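Local coordinates for protein P35 antigen (Borrelia burgdorferi, PDB 4ALY) that serves as an outer surface lipoprotein of the Lyme disease spirochaete and is critical to ensuring infection after a tick bite, at residues 134-139 with 144-149; 96-101 with 130-135; 150-155 with 229-234. One frame throughout, in Å; residues are numbered along the deposited sequence.

Contact 1. Residues 134-139 with 144-149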
# COMPACT_ATOMS: atom_id res chain seq x y z
N MET A 134 3.83 -6.96 0.99
CA MET A 134 3.52 -5.64 0.34
C MET A 134 2.78 -4.78 1.35
O MET A 134 3.04 -3.62 1.50
CB MET A 134 2.71 -5.84 -0.93
CG MET A 134 3.46 -5.65 -2.23
SD MET A 134 2.68 -6.58 -3.55
CE MET A 134 4.00 -6.76 -4.77
N LEU A 135 1.88 -5.37 2.12
CA LEU A 135 1.24 -4.58 3.12
C LEU A 135 2.28 -4.01 4.15
O LEU A 135 2.17 -2.84 4.57
CB LEU A 135 0.22 -5.44 3.84
CG LEU A 135 -0.50 -4.79 5.00
CD1 LEU A 135 -1.29 -3.53 4.55
CD2 LEU A 135 -1.42 -5.88 5.60
N TYR A 136 3.27 -4.82 4.55
CA TYR A 136 4.23 -4.39 5.59
C TYR A 136 5.12 -3.29 5.01
O TYR A 136 5.40 -2.29 5.67
CB TYR A 136 5.10 -5.58 6.06
CG TYR A 136 4.38 -6.79 6.63
CD1 TYR A 136 3.19 -6.67 7.36
CD2 TYR A 136 4.90 -8.07 6.44
CE1 TYR A 136 2.56 -7.78 7.91
CE2 TYR A 136 4.25 -9.19 6.93
CZ TYR A 136 3.08 -9.03 7.71
OH TYR A 136 2.44 -10.14 8.25
N THR A 137 5.57 -3.49 3.77
CA THR A 137 6.31 -2.50 3.04
C THR A 137 5.52 -1.19 2.91
O THR A 137 6.15 -0.11 2.92
CB THR A 137 6.66 -3.06 1.66
OG1 THR A 137 7.45 -4.24 1.85
CG2 THR A 137 7.47 -2.12 0.84
N SER A 138 4.18 -1.25 2.90
CA SER A 138 3.38 -0.05 2.67
C SER A 138 3.46 0.83 3.87
O SER A 138 3.08 2.01 3.85
CB SER A 138 1.93 -0.41 2.30
OG SER A 138 1.12 -0.66 3.45
N LEU A 139 3.92 0.24 4.95
CA LEU A 139 4.11 0.98 6.20
C LEU A 139 5.65 1.05 6.42
O LEU A 139 6.13 1.02 7.58
CB LEU A 139 3.36 0.23 7.36
CG LEU A 139 1.83 0.34 7.42
CD1 LEU A 139 1.02 -0.76 8.19
CD2 LEU A 139 1.48 1.74 7.89
N GLY A 144 7.42 -1.85 14.30
CA GLY A 144 6.81 -1.37 15.54
C GLY A 144 5.41 -0.77 15.31
O GLY A 144 4.47 -1.01 16.06
N LYS A 145 5.36 0.07 14.30
CA LYS A 145 4.19 0.72 13.79
C LYS A 145 3.20 -0.37 13.26
O LYS A 145 2.00 -0.38 13.61
CB LYS A 145 4.67 1.61 12.69
CG LYS A 145 3.63 2.39 11.94
CD LYS A 145 4.25 3.74 11.56
CE LYS A 145 5.08 4.34 12.73
NZ LYS A 145 5.92 5.49 12.26
N ILE A 146 3.72 -1.33 12.50
CA ILE A 146 2.90 -2.44 12.04
C ILE A 146 2.26 -3.18 13.20
O ILE A 146 1.09 -3.52 13.13
CB ILE A 146 3.70 -3.40 11.18
CG1 ILE A 146 4.07 -2.66 9.87
CG2 ILE A 146 2.87 -4.65 10.86
CD1 ILE A 146 5.21 -3.35 9.19
N PHE A 147 3.01 -3.39 14.27
CA PHE A 147 2.54 -4.16 15.37
C PHE A 147 1.49 -3.35 16.14
O PHE A 147 0.50 -3.94 16.58
CB PHE A 147 3.71 -4.58 16.29
CG PHE A 147 3.25 -5.24 17.56
CD1 PHE A 147 2.81 -6.54 17.53
CD2 PHE A 147 3.12 -4.49 18.75
CE1 PHE A 147 2.33 -7.14 18.70
CE2 PHE A 147 2.66 -5.06 19.91
CZ PHE A 147 2.25 -6.39 19.89
N ASN A 148 1.76 -2.04 16.36
CA ASN A 148 0.86 -1.13 17.13
C ASN A 148 -0.49 -0.89 16.39
O ASN A 148 -1.55 -1.00 17.02
CB ASN A 148 1.56 0.18 17.56
CG ASN A 148 2.69 -0.06 18.59
OD1 ASN A 148 2.48 -0.70 19.64
ND2 ASN A 148 3.91 0.37 18.27
N LEU A 149 -0.43 -0.57 15.09
CA LEU A 149 -1.59 -0.53 14.19
C LEU A 149 -2.42 -1.79 14.36
O LEU A 149 -3.62 -1.69 14.70
CB LEU A 149 -1.21 -0.43 12.72
CG LEU A 149 -2.38 -0.16 11.68
CD1 LEU A 149 -3.25 1.07 12.09
CD2 LEU A 149 -1.90 0.01 10.23
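I146 plugs the corner between the end of helix 129-137 and the start of helix 143-157, its branches shared between Y136 and L139. The backbones come nearest at Y136 and I146, with CA atoms 6.9 Å apart, and the isoleucine branches and the tyrosine CB fill the gap. With CG1 beside its own backbone N (chi1 -67°), I146 sends CD1 to the foot of the tyrosine, 3.8 Å from Y136 CB and 3.7 Å from Y136 O, while CG2 comes obliquely to the ring. The branched isoleucine can therefore serve two neighbours, since its CG1 also packs 3.9 Å from L139 CB. Further along, L139 CD1 meets L149 CD2 at 3.6 Å, and these two leucines cross at about a right angle. All four residues are buried, and W220 and T224 of helix 200-233 lie against L139. The opposite character appears on the outer side of helix 143-157, where G144, F147 and N148 are exposed and add nothing to the contact. K145 is intermediate: its CB points at the other segment, but its amine leaves to form a salt bridge with D225. Nearby polar groups have partners: S138 OG donates to L135 O at 2.7 Å and also pairs with W220 NE1, while Y136 OH bonds E98. Since the side-chain contacts are apolar, with one backbone carbonyl grazed by a methyl, the corner between the two consecutive helices rests on shape and burial, its polar groups being met by partners both near and remote in the chain.

Contact 2. Residues 96-101 with 130-135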
# COMPACT_ATOMS: atom_id res chain seq x y z
N ARG A 96 13.01 -10.29 4.97
CA ARG A 96 12.73 -10.14 6.40
C ARG A 96 11.83 -11.18 7.02
O ARG A 96 11.94 -11.44 8.23
CB ARG A 96 12.25 -8.72 6.72
CG ARG A 96 13.30 -7.64 6.42
CD ARG A 96 12.69 -6.26 6.55
NE ARG A 96 13.55 -5.16 6.06
CZ ARG A 96 14.65 -4.70 6.66
NH1 ARG A 96 15.12 -5.22 7.80
NH2 ARG A 96 15.31 -3.70 6.12
N GLY A 97 11.01 -11.86 6.20
CA GLY A 97 10.02 -12.85 6.66
C GLY A 97 9.07 -12.17 7.61
O GLY A 97 8.84 -10.98 7.50
N GLU A 98 8.64 -12.87 8.64
CA GLU A 98 7.65 -12.33 9.57
C GLU A 98 7.58 -13.42 10.57
O GLU A 98 7.94 -14.56 10.25
CB GLU A 98 6.26 -12.14 8.84
CG GLU A 98 5.54 -13.44 8.43
CD GLU A 98 4.45 -13.25 7.35
OE1 GLU A 98 3.51 -12.40 7.47
OE2 GLU A 98 4.52 -13.99 6.36
N PRO A 99 7.06 -13.14 11.75
CA PRO A 99 6.81 -14.10 12.81
C PRO A 99 5.62 -15.00 12.45
O PRO A 99 4.91 -14.66 11.51
CB PRO A 99 6.33 -13.20 13.93
CG PRO A 99 6.84 -11.86 13.58
CD PRO A 99 6.54 -11.83 12.14
N ASN A 100 5.41 -16.09 13.18
CA ASN A 100 4.25 -16.95 12.92
C ASN A 100 3.02 -16.14 13.24
O ASN A 100 2.00 -16.36 12.65
CB ASN A 100 4.19 -18.19 13.84
CG ASN A 100 5.38 -19.12 13.64
OD1 ASN A 100 5.90 -19.21 12.52
ND2 ASN A 100 5.85 -19.81 14.73
N ASP A 101 3.13 -15.25 14.21
CA ASP A 101 2.01 -14.44 14.59
C ASP A 101 1.76 -13.22 13.63
O ASP A 101 0.91 -12.39 13.90
CB ASP A 101 2.03 -14.10 16.08
CG ASP A 101 2.85 -12.83 16.43
OD1 ASP A 101 3.67 -12.31 15.62
OD2 ASP A 101 2.68 -12.40 17.61
N GLU A 130 3.27 -13.08 -0.16
CA GLU A 130 3.58 -11.87 -0.94
C GLU A 130 2.76 -10.62 -0.59
O GLU A 130 3.31 -9.52 -0.35
CB GLU A 130 3.48 -12.11 -2.41
CG GLU A 130 4.79 -11.92 -3.15
CD GLU A 130 4.62 -10.98 -4.34
OE1 GLU A 130 3.47 -10.54 -4.59
OE2 GLU A 130 5.62 -10.64 -5.04
N GLU A 131 1.44 -10.77 -0.57
CA GLU A 131 0.53 -9.69 -0.30
C GLU A 131 0.67 -9.17 1.15
O GLU A 131 0.70 -7.97 1.45
CB GLU A 131 -0.88 -10.20 -0.52
CG GLU A 131 -1.21 -10.35 -1.97
CD GLU A 131 -0.96 -11.75 -2.49
OE1 GLU A 131 -0.28 -12.60 -1.85
OE2 GLU A 131 -1.48 -11.99 -3.59
N ARG A 132 0.83 -10.08 2.07
CA ARG A 132 1.18 -9.65 3.38
C ARG A 132 2.47 -8.74 3.40
O ARG A 132 2.46 -7.64 3.98
CB ARG A 132 1.33 -10.86 4.23
CG ARG A 132 0.20 -11.13 5.14
CD ARG A 132 0.69 -12.18 6.15
NE ARG A 132 0.03 -13.28 5.54
CZ ARG A 132 0.53 -14.46 5.22
NH1 ARG A 132 1.76 -14.85 5.55
NH2 ARG A 132 -0.35 -15.28 4.66
N ARG A 133 3.55 -9.20 2.79
CA ARG A 133 4.83 -8.47 2.65
C ARG A 133 4.61 -7.05 2.07
O ARG A 133 5.09 -6.00 2.66
CB ARG A 133 5.85 -9.30 1.82
CG ARG A 133 7.34 -8.85 2.01
CD ARG A 133 7.64 -7.56 1.21
NE ARG A 133 7.25 -7.70 -0.18
CZ ARG A 133 7.02 -6.67 -0.97
NH1 ARG A 133 7.12 -5.47 -0.45
NH2 ARG A 133 6.68 -6.81 -2.24
N MET A 134 3.83 -6.96 0.99
CA MET A 134 3.52 -5.64 0.34
C MET A 134 2.78 -4.78 1.35
O MET A 134 3.04 -3.62 1.50
CB MET A 134 2.71 -5.84 -0.93
CG MET A 134 3.46 -5.65 -2.23
SD MET A 134 2.68 -6.58 -3.55
CE MET A 134 4.00 -6.76 -4.77
N LEU A 135 1.88 -5.37 2.12
CA LEU A 135 1.24 -4.58 3.12
C LEU A 135 2.28 -4.01 4.15
O LEU A 135 2.17 -2.84 4.57
CB LEU A 135 0.22 -5.44 3.84
CG LEU A 135 -0.50 -4.79 5.00
CD1 LEU A 135 -1.29 -3.53 4.55
CD2 LEU A 135 -1.42 -5.88 5.60
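E98 and R132 join the loop that follows helix 70-95 to helix 129-137. Along the loop, R96 comes first and turns back to a salt bridge with D93. G97 is the first residue to leave the helical conformation, with a positive phi that glycine adopts easily. In E98, CG sits between the backbone N and the carbonyl carbon (chi1 68°); CB points toward the helix, and the chain beyond CG is extended, which brings the carboxylate to R132. R132 NH1 donates to E98 OE2 at 3.0 Å in a salt bridge that is noticeably bent, with an N-H...O angle of 136°. The acceptor lies near the guanidinium plane at its edge, but NH1 approaches from 36° above the carboxylate plane. The other oxygen, E98 OE1, rests 3.1 Å from R132 CD and accepts a hydrogen bond from Y136 OH. After P99, the carbonyl of N100 takes a hydrogen bond from R106, and D101 OD1 makes a weak one to G104 N. R132 suits its buried site because its NH2 also bonds F123 O, with F110 and Q102 alongside. A buried guanidinium held by both a carboxylate and a backbone carbonyl implies that charge pairing and hydrogen bonding, rather than apolar burial, tie this loop down.

Contact 3. Residues 150-155 with 229-234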
# COMPACT_ATOMS: atom_id res chain seq x y z
N GLY A 150 -1.75 -2.95 14.23
CA GLY A 150 -2.36 -4.23 14.30
C GLY A 150 -3.06 -4.58 15.57
O GLY A 150 -4.05 -5.33 15.50
N GLN A 151 -2.56 -4.12 16.72
CA GLN A 151 -3.22 -4.36 18.02
C GLN A 151 -4.52 -3.53 18.15
O GLN A 151 -5.52 -3.95 18.79
CB GLN A 151 -2.27 -4.07 19.21
CG GLN A 151 -1.08 -5.03 19.30
CD GLN A 151 -1.49 -6.52 19.44
OE1 GLN A 151 -1.46 -7.36 18.44
NE2 GLN A 151 -1.89 -6.88 20.68
N ILE A 152 -4.51 -2.35 17.55
CA ILE A 152 -5.65 -1.50 17.57
C ILE A 152 -6.73 -2.05 16.61
O ILE A 152 -7.91 -2.10 16.94
CB ILE A 152 -5.17 -0.11 17.15
CG1 ILE A 152 -4.17 0.45 18.22
CG2 ILE A 152 -6.30 0.82 16.77
CD1 ILE A 152 -3.50 1.70 17.69
N LEU A 153 -6.31 -2.47 15.42
CA LEU A 153 -7.22 -2.92 14.39
C LEU A 153 -7.80 -4.28 14.77
O LEU A 153 -8.86 -4.61 14.33
CB LEU A 153 -6.54 -2.99 13.03
CG LEU A 153 -6.18 -1.69 12.31
CD1 LEU A 153 -5.54 -1.95 10.94
CD2 LEU A 153 -7.30 -0.66 12.22
N SER A 154 -7.11 -5.04 15.61
CA SER A 154 -7.59 -6.31 16.08
C SER A 154 -8.76 -6.06 17.01
O SER A 154 -9.60 -6.96 17.22
CB SER A 154 -6.53 -6.98 16.93
OG SER A 154 -5.59 -7.66 16.15
N LYS A 155 -8.81 -4.89 17.62
CA LYS A 155 -9.91 -4.65 18.55
C LYS A 155 -11.19 -4.52 17.72
O LYS A 155 -12.21 -5.06 18.11
CB LYS A 155 -9.67 -3.44 19.43
CG LYS A 155 -8.60 -3.68 20.48
CD LYS A 155 -8.69 -2.60 21.54
CE LYS A 155 -8.21 -3.14 22.88
NZ LYS A 155 -7.88 -1.98 23.73
N ASP A 229 -1.64 7.44 17.60
CA ASP A 229 -1.60 8.52 18.62
C ASP A 229 -2.96 8.73 19.23
O ASP A 229 -3.03 8.76 20.42
CB ASP A 229 -1.09 9.89 18.08
CG ASP A 229 0.35 9.82 17.57
OD1 ASP A 229 1.19 9.08 18.14
OD2 ASP A 229 0.65 10.50 16.58
N GLU A 230 -4.02 8.89 18.43
CA GLU A 230 -5.37 9.09 18.97
C GLU A 230 -5.72 7.94 19.89
O GLU A 230 -6.17 8.16 21.01
CB GLU A 230 -6.39 9.26 17.84
CG GLU A 230 -6.00 10.37 16.85
CD GLU A 230 -6.63 10.26 15.45
OE1 GLU A 230 -7.57 9.46 15.21
OE2 GLU A 230 -6.20 11.02 14.55
N TYR A 231 -5.43 6.70 19.49
CA TYR A 231 -5.67 5.57 20.36
C TYR A 231 -4.92 5.66 21.70
O TYR A 231 -5.56 5.61 22.79
CB TYR A 231 -5.40 4.27 19.62
CG TYR A 231 -5.60 3.03 20.46
CD1 TYR A 231 -4.52 2.48 21.22
CD2 TYR A 231 -6.83 2.40 20.50
CE1 TYR A 231 -4.69 1.33 21.98
CE2 TYR A 231 -7.03 1.27 21.26
CZ TYR A 231 -5.97 0.73 21.98
OH TYR A 231 -6.21 -0.41 22.71
N ASN A 232 -3.59 5.86 21.65
CA ASN A 232 -2.76 5.92 22.89
C ASN A 232 -3.19 7.12 23.78
O ASN A 232 -3.17 7.04 24.99
CB ASN A 232 -1.20 5.92 22.61
CG ASN A 232 -0.69 4.70 21.78
OD1 ASN A 232 0.25 4.81 20.99
ND2 ASN A 232 -1.30 3.56 21.96
N THR A 233 -3.67 8.18 23.15
CA THR A 233 -4.07 9.44 23.84
C THR A 233 -5.46 9.51 24.52
O THR A 233 -5.73 10.39 25.33
CB THR A 233 -3.92 10.60 22.82
OG1 THR A 233 -2.60 11.15 22.96
CG2 THR A 233 -5.02 11.71 22.94
N ASN A 234 -6.34 8.58 24.19
CA ASN A 234 -7.76 8.74 24.42
C ASN A 234 -8.35 7.40 24.86
O ASN A 234 -8.73 6.56 24.06
CB ASN A 234 -8.41 9.31 23.15
CG ASN A 234 -9.93 9.45 23.24
OD1 ASN A 234 -10.58 9.05 24.23
ND2 ASN A 234 -10.51 10.00 22.18
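The ring of Y231 is the flat group of this contact, with I152 over one face and the amine of K155 at its edge. I152 CG1 stands 3.7 Å from the ring centroid and only 14° off the normal, a CH-pi contact, and I152 CD1 continues to Y231 CB at 3.7 Å, the two side chains running past each other in opposite directions. At the rim, close to the ring plane, N232 ND2 and K155 NZ are found. K155 reaches there on an extended chain that crosses the tyrosine at about a right angle, and its NZ donates to Y231 OH; the modelled 2.5 Å is short, so the exact length is uncertain. CG of Y231 is trans to its own backbone N (chi1 179°), which carries the ring across to helix 143-157. Within that helix S154 OG donates to G150 O at 2.9 Å. L244 of helix 241-250 touches both I152 and K155. Tyrosine suits this partly exposed place: its face accepts an aliphatic neighbour while its hydroxyl meets a lysine that also bonds Q238 O. The amine thus links the tyrosine to the short helix 235-239 that follows helix 200-233, and its charge would probably draw electron density toward the hydroxyl oxygen, making the phenol proton somewhat easier to lose.

Contact 1 is a fully buried apolar corner, its centre about 10 Å from the centre of the chain, whereas contacts 2 and 3 are partly buried and farther out, their centres about 13 and 20 Å from that same point. Their chemistry follows: apolar branches and a tyrosine in contact 1, a salt bridge in contact 2, and a mixed aromatic and amine contact in 3. Helix 129-137 serves both contacts 1 and 2, which are joined through the E98 carboxylate. Helix 143-157 serves contacts 1 and 3 on successive turns, packing first against its predecessor in the chain and then against the far end of helix 200-233. Contacts 2 and 3 do not touch.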